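Local coordinates for Ufm1-specific protease (Caenorhabditis elegans, PDB 5EJJ), which is a thiol protease that recognises the ubiquitin-like modifier Ufm1 and cleaves the peptide bond at its C-terminal glycine, releasing it from target proteins, at residues 63-74 / 262-273; 171-179 / 251-259. All blocks are in the same frame, centred on the assembly; numbering follows the deposited sequence.

Contact 1: residues 63-74 / 262-273; sequences QFLESSLSADIE and EAFNRRANNTMM
S67 and R266 mark the nearest backbone approach, where helix segments 63-68 and 262-273 cross at -137° with their axes 8.6 Å apart. This is helix-helix packing between the N-terminal MPN region and the UfSP2-type region, extended by a loop with a type I turn from S70 to I73. R266 carries it. Its chain, extended from CG to NE, runs alongside S67 toward the loop that holds L69 to I73, and the guanidinium is gripped at its edge by backbone carbonyls: R266 NH1 donates to L69 O at 3.0 Å from above the carbonyl plane, and R266 NH2 reaches I73 O at 2.8 Å. E66 O lies over one guanidinium face and A71 CA over the other, while R266 NE forms a salt bridge to E262 OE2 at 2.8 Å. With a leucine in place of R266, the L69 and I73 carbonyls would probably lose the N-H groups it offers them, and E262 its charged mate. Farther along the helix, M273 SD sits at the edge of the F64 ring, 5.4 Å from the centroid, a Met-aromatic contact. Between these two sites N270, its CG anti to the backbone N (chi1 -153°), brings its amide to S67, with a weak bond to S68 OG as well, while OD1 turns to Q305 N. N270 ND2 donates to S67 OG at 2.6 Å and 162°, and that hydroxyl donates in turn to F64 O, which S68 OG reaches from the opposite face.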
loop_
_atom_site.group_PDB
_atom_site.type_symbol
_atom_site.label_atom_id
_atom_site.label_comp_id
_atom_site.label_asym_id
_atom_site.label_seq_id
_atom_site.Cartn_x
_atom_site.Cartn_y
_atom_site.Cartn_z
ATOM N N GLN A 63 -15.897 9.849 -12.528
ATOM C CA GLN A 63 -14.677 10.386 -13.109
ATOM C C GLN A 63 -13.577 10.561 -12.077
ATOM O O GLN A 63 -12.398 10.437 -12.404
ATOM C CB GLN A 63 -14.941 11.737 -13.754
ATOM C CG GLN A 63 -15.923 11.719 -14.896
ATOM C CD GLN A 63 -16.219 13.115 -15.393
ATOM O OE1 GLN A 63 -15.580 14.090 -14.972
ATOM N NE2 GLN A 63 -17.192 13.227 -16.290
ATOM N N PHE A 64 -13.934 10.880 -10.839
ATOM C CA PHE A 64 -12.890 10.949 -9.825
ATOM C C PHE A 64 -12.279 9.574 -9.565
ATOM O O PHE A 64 -11.062 9.440 -9.466
ATOM C CB PHE A 64 -13.361 11.551 -8.513
ATOM C CG PHE A 64 -12.259 11.671 -7.513
ATOM C CD1 PHE A 64 -11.300 12.684 -7.631
ATOM C CD2 PHE A 64 -12.133 10.743 -6.483
ATOM C CE1 PHE A 64 -10.265 12.793 -6.723
ATOM C CE2 PHE A 64 -11.101 10.838 -5.566
ATOM C CZ PHE A 64 -10.164 11.862 -5.681
ATOM N N LEU A 65 -13.128 8.559 -9.462
ATOM C CA LEU A 65 -12.657 7.205 -9.226
ATOM C C LEU A 65 -11.681 6.772 -10.299
ATOM O O LEU A 65 -10.552 6.413 -9.985
ATOM C CB LEU A 65 -13.818 6.210 -9.136
ATOM C CG LEU A 65 -14.742 6.417 -7.934
ATOM C CD1 LEU A 65 -15.713 5.296 -7.871
ATOM C CD2 LEU A 65 -13.978 6.515 -6.647
ATOM N N GLU A 66 -12.109 6.832 -11.559
ATOM C CA GLU A 66 -11.329 6.312 -12.683
ATOM C C GLU A 66 -9.969 7.003 -12.789
ATOM O O GLU A 66 -8.976 6.366 -13.137
ATOM C CB GLU A 66 -12.127 6.447 -13.985
ATOM C CG GLU A 66 -11.649 5.604 -15.185
ATOM C CD GLU A 66 -12.802 5.335 -16.197
ATOM O OE1 GLU A 66 -12.610 4.595 -17.207
ATOM O OE2 GLU A 66 -13.922 5.874 -15.972
ATOM N N SER A 67 -9.902 8.285 -12.448
ATOM C CA SER A 67 -8.647 9.002 -12.579
ATOM C C SER A 67 -7.664 8.559 -11.509
ATOM O O SER A 67 -6.467 8.872 -11.557
ATOM C CB SER A 67 -8.872 10.513 -12.479
ATOM O OG SER A 67 -8.812 10.982 -11.139
ATOM N N SER A 68 -8.171 7.833 -10.527
ATOM C CA SER A 68 -7.345 7.423 -9.408
ATOM C C SER A 68 -6.831 6.005 -9.518
ATOM O O SER A 68 -5.983 5.602 -8.743
ATOM C CB SER A 68 -8.123 7.588 -8.132
ATOM O OG SER A 68 -8.456 8.958 -7.992
ATOM N N LEU A 69 -7.343 5.262 -10.490
ATOM C CA LEU A 69 -6.938 3.891 -10.716
ATOM C C LEU A 69 -5.828 3.819 -11.761
ATOM O O LEU A 69 -5.602 4.771 -12.509
ATOM C CB LEU A 69 -8.142 3.087 -11.166
ATOM C CG LEU A 69 -9.323 3.360 -10.253
ATOM C CD1 LEU A 69 -10.524 2.618 -10.737
ATOM C CD2 LEU A 69 -8.973 2.917 -8.872
ATOM N N SER A 70 -5.129 2.688 -11.798
ATOM C CA SER A 70 -4.034 2.501 -12.737
ATOM C C SER A 70 -4.524 2.533 -14.151
ATOM O O SER A 70 -5.623 2.083 -14.445
ATOM C CB SER A 70 -3.307 1.189 -12.499
ATOM O OG SER A 70 -2.325 1.339 -11.497
ATOM N N ALA A 71 -3.656 3.038 -15.020
ATOM C CA ALA A 71 -3.998 3.425 -16.379
ATOM C C ALA A 71 -4.556 2.293 -17.232
ATOM O O ALA A 71 -5.309 2.555 -18.169
ATOM C CB ALA A 71 -2.810 4.057 -17.046
ATOM N N ASP A 72 -4.216 1.044 -16.910
ATOM C CA ASP A 72 -4.738 -0.083 -17.682
ATOM C C ASP A 72 -6.172 -0.478 -17.307
ATOM O O ASP A 72 -6.765 -1.368 -17.907
ATOM C CB ASP A 72 -3.814 -1.280 -17.552
ATOM C CG ASP A 72 -3.859 -1.907 -16.175
ATOM O OD1 ASP A 72 -3.615 -1.205 -15.163
ATOM O OD2 ASP A 72 -4.150 -3.114 -16.100
ATOM N N ILE A 73 -6.728 0.203 -16.319
ATOM C CA ILE A 73 -8.013 -0.145 -15.760
ATOM C C ILE A 73 -9.041 0.923 -16.086
ATOM O O ILE A 73 -8.774 2.110 -15.990
ATOM C CB ILE A 73 -7.862 -0.267 -14.254
ATOM C CG1 ILE A 73 -6.986 -1.467 -13.950
ATOM C CG2 ILE A 73 -9.196 -0.397 -13.563
ATOM C CD1 ILE A 73 -6.997 -1.861 -12.516
ATOM N N GLU A 74 -10.232 0.505 -16.484
ATOM C CA GLU A 74 -11.291 1.466 -16.747
ATOM C C GLU A 74 -12.634 0.943 -16.273
ATOM O O GLU A 74 -12.759 -0.200 -15.847
ATOM C CB GLU A 74 -11.374 1.718 -18.239
ATOM C CG GLU A 74 -11.833 0.519 -18.999
ATOM C CD GLU A 74 -11.506 0.631 -20.464
ATOM O OE1 GLU A 74 -10.507 0.005 -20.906
ATOM O OE2 GLU A 74 -12.243 1.356 -21.179
ATOM N N GLU A 262 -2.065 7.879 -20.843
ATOM C CA GLU A 262 -3.275 7.821 -20.009
ATOM C C GLU A 262 -2.958 8.061 -18.533
ATOM O O GLU A 262 -3.729 8.717 -17.817
ATOM C CB GLU A 262 -3.985 6.477 -20.143
ATOM C CG GLU A 262 -5.246 6.318 -19.271
ATOM C CD GLU A 262 -6.432 7.159 -19.744
ATOM O OE1 GLU A 262 -6.428 7.644 -20.907
ATOM O OE2 GLU A 262 -7.382 7.344 -18.945
ATOM N N ALA A 263 -1.824 7.517 -18.090
ATOM C CA ALA A 263 -1.382 7.663 -16.714
ATOM C C ALA A 263 -1.231 9.146 -16.384
ATOM O O ALA A 263 -1.791 9.641 -15.389
ATOM C CB ALA A 263 -0.083 6.921 -16.503
ATOM N N PHE A 264 -0.496 9.851 -17.244
ATOM C CA PHE A 264 -0.277 11.283 -17.095
ATOM C C PHE A 264 -1.574 12.106 -17.149
ATOM O O PHE A 264 -1.734 13.069 -16.388
ATOM C CB PHE A 264 0.699 11.810 -18.153
ATOM C CG PHE A 264 0.812 13.289 -18.144
ATOM C CD1 PHE A 264 0.143 14.048 -19.070
ATOM C CD2 PHE A 264 1.522 13.932 -17.146
ATOM C CE1 PHE A 264 0.219 15.437 -19.033
ATOM C CE2 PHE A 264 1.591 15.319 -17.097
ATOM C CZ PHE A 264 0.950 16.074 -18.044
ATOM N N ASN A 265 -2.489 11.743 -18.048
ATOM C CA ASN A 265 -3.736 12.476 -18.139
ATOM C C ASN A 265 -4.617 12.309 -16.900
ATOM O O ASN A 265 -5.282 13.255 -16.490
ATOM C CB ASN A 265 -4.504 12.151 -19.418
ATOM C CG ASN A 265 -3.738 12.528 -20.689
ATOM O OD1 ASN A 265 -2.744 13.260 -20.654
ATOM N ND2 ASN A 265 -4.207 12.024 -21.822
ATOM N N ARG A 266 -4.595 11.131 -16.275
ATOM C CA ARG A 266 -5.426 10.888 -15.097
ATOM C C ARG A 266 -4.936 11.689 -13.905
ATOM O O ARG A 266 -5.724 12.218 -13.126
ATOM C CB ARG A 266 -5.451 9.405 -14.756
ATOM C CG ARG A 266 -6.151 8.564 -15.795
ATOM C CD ARG A 266 -6.438 7.192 -15.314
ATOM N NE ARG A 266 -7.192 6.439 -16.301
ATOM C CZ ARG A 266 -7.427 5.131 -16.221
ATOM N NH1 ARG A 266 -6.968 4.420 -15.206
ATOM N NH2 ARG A 266 -8.118 4.525 -17.157
ATOM N N ARG A 267 -3.625 11.773 -13.754
ATOM C CA ARG A 267 -3.060 12.581 -12.691
ATOM C C ARG A 267 -3.418 14.055 -12.844
ATOM O O ARG A 267 -3.619 14.743 -11.853
ATOM C CB ARG A 267 -1.544 12.443 -12.688
ATOM C CG ARG A 267 -1.028 11.163 -12.143
ATOM C CD ARG A 267 -0.832 11.287 -10.659
ATOM N NE ARG A 267 -0.345 10.030 -10.109
ATOM C CZ ARG A 267 -0.189 9.788 -8.815
ATOM N NH1 ARG A 267 -0.490 10.718 -7.912
ATOM N NH2 ARG A 267 0.259 8.600 -8.429
ATOM N N ALA A 268 -3.450 14.552 -14.083
ATOM C CA ALA A 268 -3.826 15.948 -14.309
ATOM C C ALA A 268 -5.298 16.152 -13.950
ATOM O O ALA A 268 -5.626 17.048 -13.187
ATOM C CB ALA A 268 -3.557 16.368 -15.722
ATOM N N ASN A 269 -6.172 15.299 -14.474
ATOM C CA ASN A 269 -7.578 15.350 -14.127
ATOM C C ASN A 269 -7.813 15.256 -12.621
ATOM O O ASN A 269 -8.689 15.917 -12.079
ATOM C CB ASN A 269 -8.330 14.232 -14.837
ATOM C CG ASN A 269 -8.258 14.350 -16.359
ATOM O OD1 ASN A 269 -8.059 15.441 -16.911
ATOM N ND2 ASN A 269 -8.425 13.217 -17.048
ATOM N N ASN A 270 -7.024 14.431 -11.947
ATOM C CA ASN A 270 -7.127 14.289 -10.509
ATOM C C ASN A 270 -6.764 15.574 -9.798
ATOM O O ASN A 270 -7.428 15.945 -8.845
ATOM C CB ASN A 270 -6.229 13.163 -10.010
ATOM C CG ASN A 270 -6.740 12.539 -8.713
ATOM O OD1 ASN A 270 -6.358 12.946 -7.607
ATOM N ND2 ASN A 270 -7.628 11.554 -8.845
ATOM N N THR A 271 -5.705 16.243 -10.261
ATOM C CA THR A 271 -5.255 17.527 -9.699
ATOM C C THR A 271 -6.314 18.584 -9.929
ATOM O O THR A 271 -6.616 19.395 -9.055
ATOM C CB THR A 271 -3.984 18.022 -10.400
ATOM O OG1 THR A 271 -2.915 17.092 -10.175
ATOM C CG2 THR A 271 -3.585 19.409 -9.888
ATOM N N MET A 272 -6.866 18.553 -11.136
ATOM C CA MET A 272 -7.932 19.440 -11.544
ATOM C C MET A 272 -9.097 19.294 -10.580
ATOM O O MET A 272 -9.564 20.272 -9.995
ATOM C CB MET A 272 -8.358 19.077 -12.964
ATOM C CG MET A 272 -9.522 19.894 -13.526
ATOM S SD MET A 272 -11.089 19.006 -13.771
ATOM C CE MET A 272 -12.007 19.634 -12.370
ATOM N N MET A 273 -9.548 18.063 -10.392
ATOM C CA MET A 273 -10.698 17.814 -9.543
ATOM C C MET A 273 -10.493 18.196 -8.064
ATOM O O MET A 273 -11.410 18.713 -7.431
ATOM C CB MET A 273 -11.170 16.370 -9.682
ATOM C CG MET A 273 -11.939 16.091 -10.958
ATOM S SD MET A 273 -12.407 14.345 -11.168
ATOM C CE MET A 273 -11.562 13.971 -12.701
#

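Contact 2: residues 171-179 / 251-259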
loop_
_atom_site.group_PDB
_atom_site.type_symbol
_atom_site.label_atom_id
_atom_site.label_comp_id
_atom_site.label_asym_id
_atom_site.label_seq_id
_atom_site.Cartn_x
_atom_site.Cartn_y
_atom_site.Cartn_z
ATOM N N LEU A 171 16.557 2.745 -22.397
ATOM C CA LEU A 171 15.142 2.540 -22.611
ATOM C C LEU A 171 14.503 3.856 -23.010
ATOM O O LEU A 171 14.754 4.903 -22.389
ATOM C CB LEU A 171 14.519 2.032 -21.316
ATOM C CG LEU A 171 15.044 0.659 -20.924
ATOM C CD1 LEU A 171 14.378 0.166 -19.662
ATOM C CD2 LEU A 171 14.779 -0.261 -22.094
ATOM N N VAL A 172 13.677 3.808 -24.045
ATOM C CA VAL A 172 12.959 4.996 -24.443
ATOM C C VAL A 172 11.489 4.673 -24.740
ATOM O O VAL A 172 11.177 3.798 -25.553
ATOM C CB VAL A 172 13.689 5.757 -25.610
ATOM C CG1 VAL A 172 13.973 4.840 -26.770
ATOM C CG2 VAL A 172 12.884 6.934 -26.100
ATOM N N ILE A 173 10.588 5.357 -24.040
ATOM C CA ILE A 173 9.175 5.333 -24.411
ATOM C C ILE A 173 8.781 6.667 -25.040
ATOM O O ILE A 173 9.059 7.741 -24.496
ATOM C CB ILE A 173 8.261 4.996 -23.218
ATOM C CG1 ILE A 173 8.713 3.698 -22.563
ATOM C CG2 ILE A 173 6.797 4.854 -23.672
ATOM C CD1 ILE A 173 8.295 3.609 -21.135
ATOM N N ARG A 174 8.125 6.582 -26.189
ATOM C CA ARG A 174 7.915 7.735 -27.042
ATOM C C ARG A 174 6.872 7.285 -28.021
ATOM O O ARG A 174 6.722 6.095 -28.227
ATOM C CB ARG A 174 9.203 8.040 -27.788
ATOM C CG ARG A 174 9.406 9.492 -28.251
ATOM C CD ARG A 174 10.546 9.591 -29.286
ATOM N NE ARG A 174 10.365 8.523 -30.278
ATOM C CZ ARG A 174 11.058 7.381 -30.315
ATOM N NH1 ARG A 174 12.029 7.136 -29.428
ATOM N NH2 ARG A 174 10.776 6.484 -31.256
ATOM N N GLU A 175 6.128 8.220 -28.598
ATOM C CA GLU A 175 5.139 7.890 -29.620
ATOM C C GLU A 175 5.873 7.272 -30.809
ATOM O O GLU A 175 7.078 7.463 -30.962
ATOM C CB GLU A 175 4.351 9.133 -30.029
ATOM C CG GLU A 175 3.148 8.880 -30.910
ATOM C CD GLU A 175 2.702 10.138 -31.660
ATOM O OE1 GLU A 175 3.469 11.139 -31.683
ATOM O OE2 GLU A 175 1.583 10.127 -32.228
ATOM N N GLN A 176 5.149 6.511 -31.624
ATOM C CA GLN A 176 5.737 5.618 -32.625
ATOM C C GLN A 176 4.627 5.137 -33.540
ATOM O O GLN A 176 3.513 4.869 -33.076
ATOM C CB GLN A 176 6.321 4.368 -31.957
ATOM C CG GLN A 176 7.818 4.374 -31.646
ATOM C CD GLN A 176 8.247 3.105 -30.900
ATOM O OE1 GLN A 176 7.405 2.376 -30.346
ATOM N NE2 GLN A 176 9.557 2.831 -30.892
ATOM N N LYS A 177 4.924 5.009 -34.831
ATOM C CA LYS A 177 3.995 4.352 -35.751
ATOM C C LYS A 177 3.927 2.883 -35.318
ATOM O O LYS A 177 4.944 2.327 -34.875
ATOM C CB LYS A 177 4.486 4.456 -37.201
ATOM C CG LYS A 177 5.078 5.815 -37.605
ATOM C CD LYS A 177 6.250 5.632 -38.583
ATOM C CE LYS A 177 6.849 6.960 -39.054
ATOM N NZ LYS A 177 8.107 6.759 -39.853
ATOM N N PRO A 178 2.732 2.261 -35.415
ATOM C CA PRO A 178 2.531 0.859 -35.009
ATOM C C PRO A 178 3.632 -0.091 -35.502
ATOM O O PRO A 178 4.147 -0.878 -34.709
ATOM C CB PRO A 178 1.174 0.512 -35.631
ATOM C CG PRO A 178 0.432 1.796 -35.569
ATOM C CD PRO A 178 1.463 2.888 -35.834
ATOM N N GLU A 179 4.005 0.013 -36.775
ATOM C CA GLU A 179 5.065 -0.817 -37.336
ATOM C C GLU A 179 6.394 -0.702 -36.600
ATOM O O GLU A 179 7.222 -1.601 -36.683
ATOM C CB GLU A 179 5.289 -0.490 -38.808
ATOM C CG GLU A 179 5.623 0.961 -39.077
ATOM C CD GLU A 179 4.388 1.780 -39.404
ATOM O OE1 GLU A 179 3.267 1.340 -39.034
ATOM O OE2 GLU A 179 4.544 2.852 -40.040
ATOM N N ASP A 251 4.229 -6.892 -23.040
ATOM C CA ASP A 251 3.704 -5.812 -23.904
ATOM C C ASP A 251 4.758 -5.004 -24.658
ATOM O O ASP A 251 5.915 -4.920 -24.242
ATOM C CB ASP A 251 2.643 -4.907 -23.234
ATOM C CG ASP A 251 3.053 -4.418 -21.858
ATOM O OD1 ASP A 251 2.144 -4.098 -21.064
ATOM O OD2 ASP A 251 4.265 -4.351 -21.558
ATOM N N SER A 252 4.321 -4.448 -25.789
ATOM C CA SER A 252 5.193 -3.795 -26.752
ATOM C C SER A 252 5.399 -2.360 -26.376
ATOM O O SER A 252 4.508 -1.740 -25.807
ATOM C CB SER A 252 4.588 -3.854 -28.163
ATOM O OG SER A 252 3.550 -2.899 -28.372
ATOM N N SER A 253 6.575 -1.834 -26.709
ATOM C CA SER A 253 6.917 -0.425 -26.494
ATOM C C SER A 253 5.739 0.478 -26.862
ATOM O O SER A 253 5.535 1.502 -26.233
ATOM C CB SER A 253 8.177 -0.035 -27.291
ATOM O OG SER A 253 7.921 0.090 -28.695
ATOM N N LEU A 254 4.944 0.081 -27.853
ATOM C CA LEU A 254 3.742 0.836 -28.173
ATOM C C LEU A 254 2.727 0.811 -27.031
ATOM O O LEU A 254 2.203 1.852 -26.626
ATOM C CB LEU A 254 3.078 0.318 -29.440
ATOM C CG LEU A 254 1.889 1.189 -29.850
ATOM C CD1 LEU A 254 2.349 2.580 -30.235
ATOM C CD2 LEU A 254 1.112 0.573 -30.984
ATOM N N ASP A 255 2.443 -0.391 -26.532
ATOM C CA ASP A 255 1.529 -0.577 -25.410
ATOM C C ASP A 255 1.991 0.263 -24.224
ATOM O O ASP A 255 1.167 0.866 -23.536
ATOM C CB ASP A 255 1.477 -2.051 -24.990
ATOM C CG ASP A 255 0.686 -2.936 -25.966
ATOM O OD1 ASP A 255 -0.426 -2.530 -26.404
ATOM O OD2 ASP A 255 1.183 -4.058 -26.270
ATOM N N LEU A 256 3.305 0.298 -23.987
ATOM C CA LEU A 256 3.860 1.094 -22.898
ATOM C C LEU A 256 3.550 2.562 -23.091
ATOM O O LEU A 256 3.360 3.286 -22.133
ATOM C CB LEU A 256 5.376 0.949 -22.808
ATOM C CG LEU A 256 6.049 -0.261 -22.166
ATOM C CD1 LEU A 256 5.637 -0.496 -20.717
ATOM C CD2 LEU A 256 5.766 -1.461 -22.995
ATOM N N TYR A 257 3.530 3.014 -24.336
ATOM C CA TYR A 257 3.363 4.437 -24.602
ATOM C C TYR A 257 1.923 4.872 -24.359
ATOM O O TYR A 257 1.686 5.879 -23.679
ATOM C CB TYR A 257 3.834 4.801 -26.009
ATOM C CG TYR A 257 3.209 6.068 -26.550
ATOM C CD1 TYR A 257 3.723 7.319 -26.210
ATOM C CD2 TYR A 257 2.107 6.014 -27.406
ATOM C CE1 TYR A 257 3.151 8.478 -26.699
ATOM C CE2 TYR A 257 1.523 7.160 -27.887
ATOM C CZ TYR A 257 2.050 8.389 -27.535
ATOM O OH TYR A 257 1.477 9.538 -28.019
ATOM N N LYS A 258 0.964 4.109 -24.882
ATOM C CA LYS A 258 -0.430 4.429 -24.618
ATOM C C LYS A 258 -0.729 4.461 -23.114
ATOM O O LYS A 258 -1.554 5.253 -22.676
ATOM C CB LYS A 258 -1.389 3.498 -25.353
ATOM C CG LYS A 258 -0.977 3.198 -26.781
ATOM C CD LYS A 258 -2.178 3.030 -27.722
ATOM C CE LYS A 258 -2.773 4.399 -28.127
ATOM N NZ LYS A 258 -3.424 4.404 -29.490
ATOM N N ARG A 259 -0.046 3.642 -22.315
ATOM C CA ARG A 259 -0.305 3.641 -20.874
ATOM C C ARG A 259 0.242 4.859 -20.150
ATOM O O ARG A 259 -0.458 5.474 -19.344
ATOM C CB ARG A 259 0.184 2.361 -20.208
ATOM C CG ARG A 259 -0.934 1.348 -20.061
ATOM C CD ARG A 259 -0.704 0.387 -18.915
ATOM N NE ARG A 259 0.301 -0.613 -19.246
ATOM C CZ ARG A 259 0.107 -1.608 -20.097
ATOM N NH1 ARG A 259 -1.057 -1.739 -20.726
ATOM N NH2 ARG A 259 1.087 -2.463 -20.323
#
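I173 meets the helix through CG2, the branch anti to its backbone N, which lies 3.6 Å from Y257 CA and also touches L256 CB. The chain then reaches the tyrosine ring, with R174 C 3.6 Å from Y257 CD1. At E175 the backbone crosses above the ring: CA stands 3.6 Å from the Y257 centroid and 14° off the normal, the geometry of a CH-pi contact. From there CB and CG of E175 run alongside the ring in the same direction as Y257, CG ending 3.4 Å from Y257 OH, and the carboxylate plane is tilted 21° from the ring. The phenol itself is hydrogen-bonded to F160 O. Q176 reaches back to the first turn of the helix, where S253 OG donates to Q176 OE1 at 2.9 Å, in the carbonyl plane and on a lone pair; the same hydroxyl is also bonded to Q182 N. Leucine methyls complete the contact, L254 CD1 packing 3.8 Å from Q176 O and CD2 lying near P178 CA. The helix begins with a capping box, in which S252 N donates to D255 OD2 at 3.2 Å and S252 OG accepts a weak bond from D255 N. Strand 171-173, at one edge of a mixed sheet, approaches helix 253-259 at 56°; it pairs with strand 163-166, and I173 also packs on F202 of strand 199-205 and F245 of strand 235-247.

Overall arrangement
Both contacts use helix 253-280, and their centres lie 20 Å apart. Contact 2 holds its N-terminal turns and contact 1 the turns that follow. They meet directly where A71 CB packs 3.6 Å from R259 O. Contact 1 is the deeper, its centre about 18 Å from the centre of the chain, with half of its touching residues buried and none exposed; it joins two sequence regions through an arginine, an asparagine and serines whose bonds serve buried polar groups. Contact 2, its centre about 28 Å from the centre of the chain, stays within the UfSP2-type region and mixes buried with exposed residues; ring-to-backbone and methyl packing dominate there, with a single hydrogen bond between its segments.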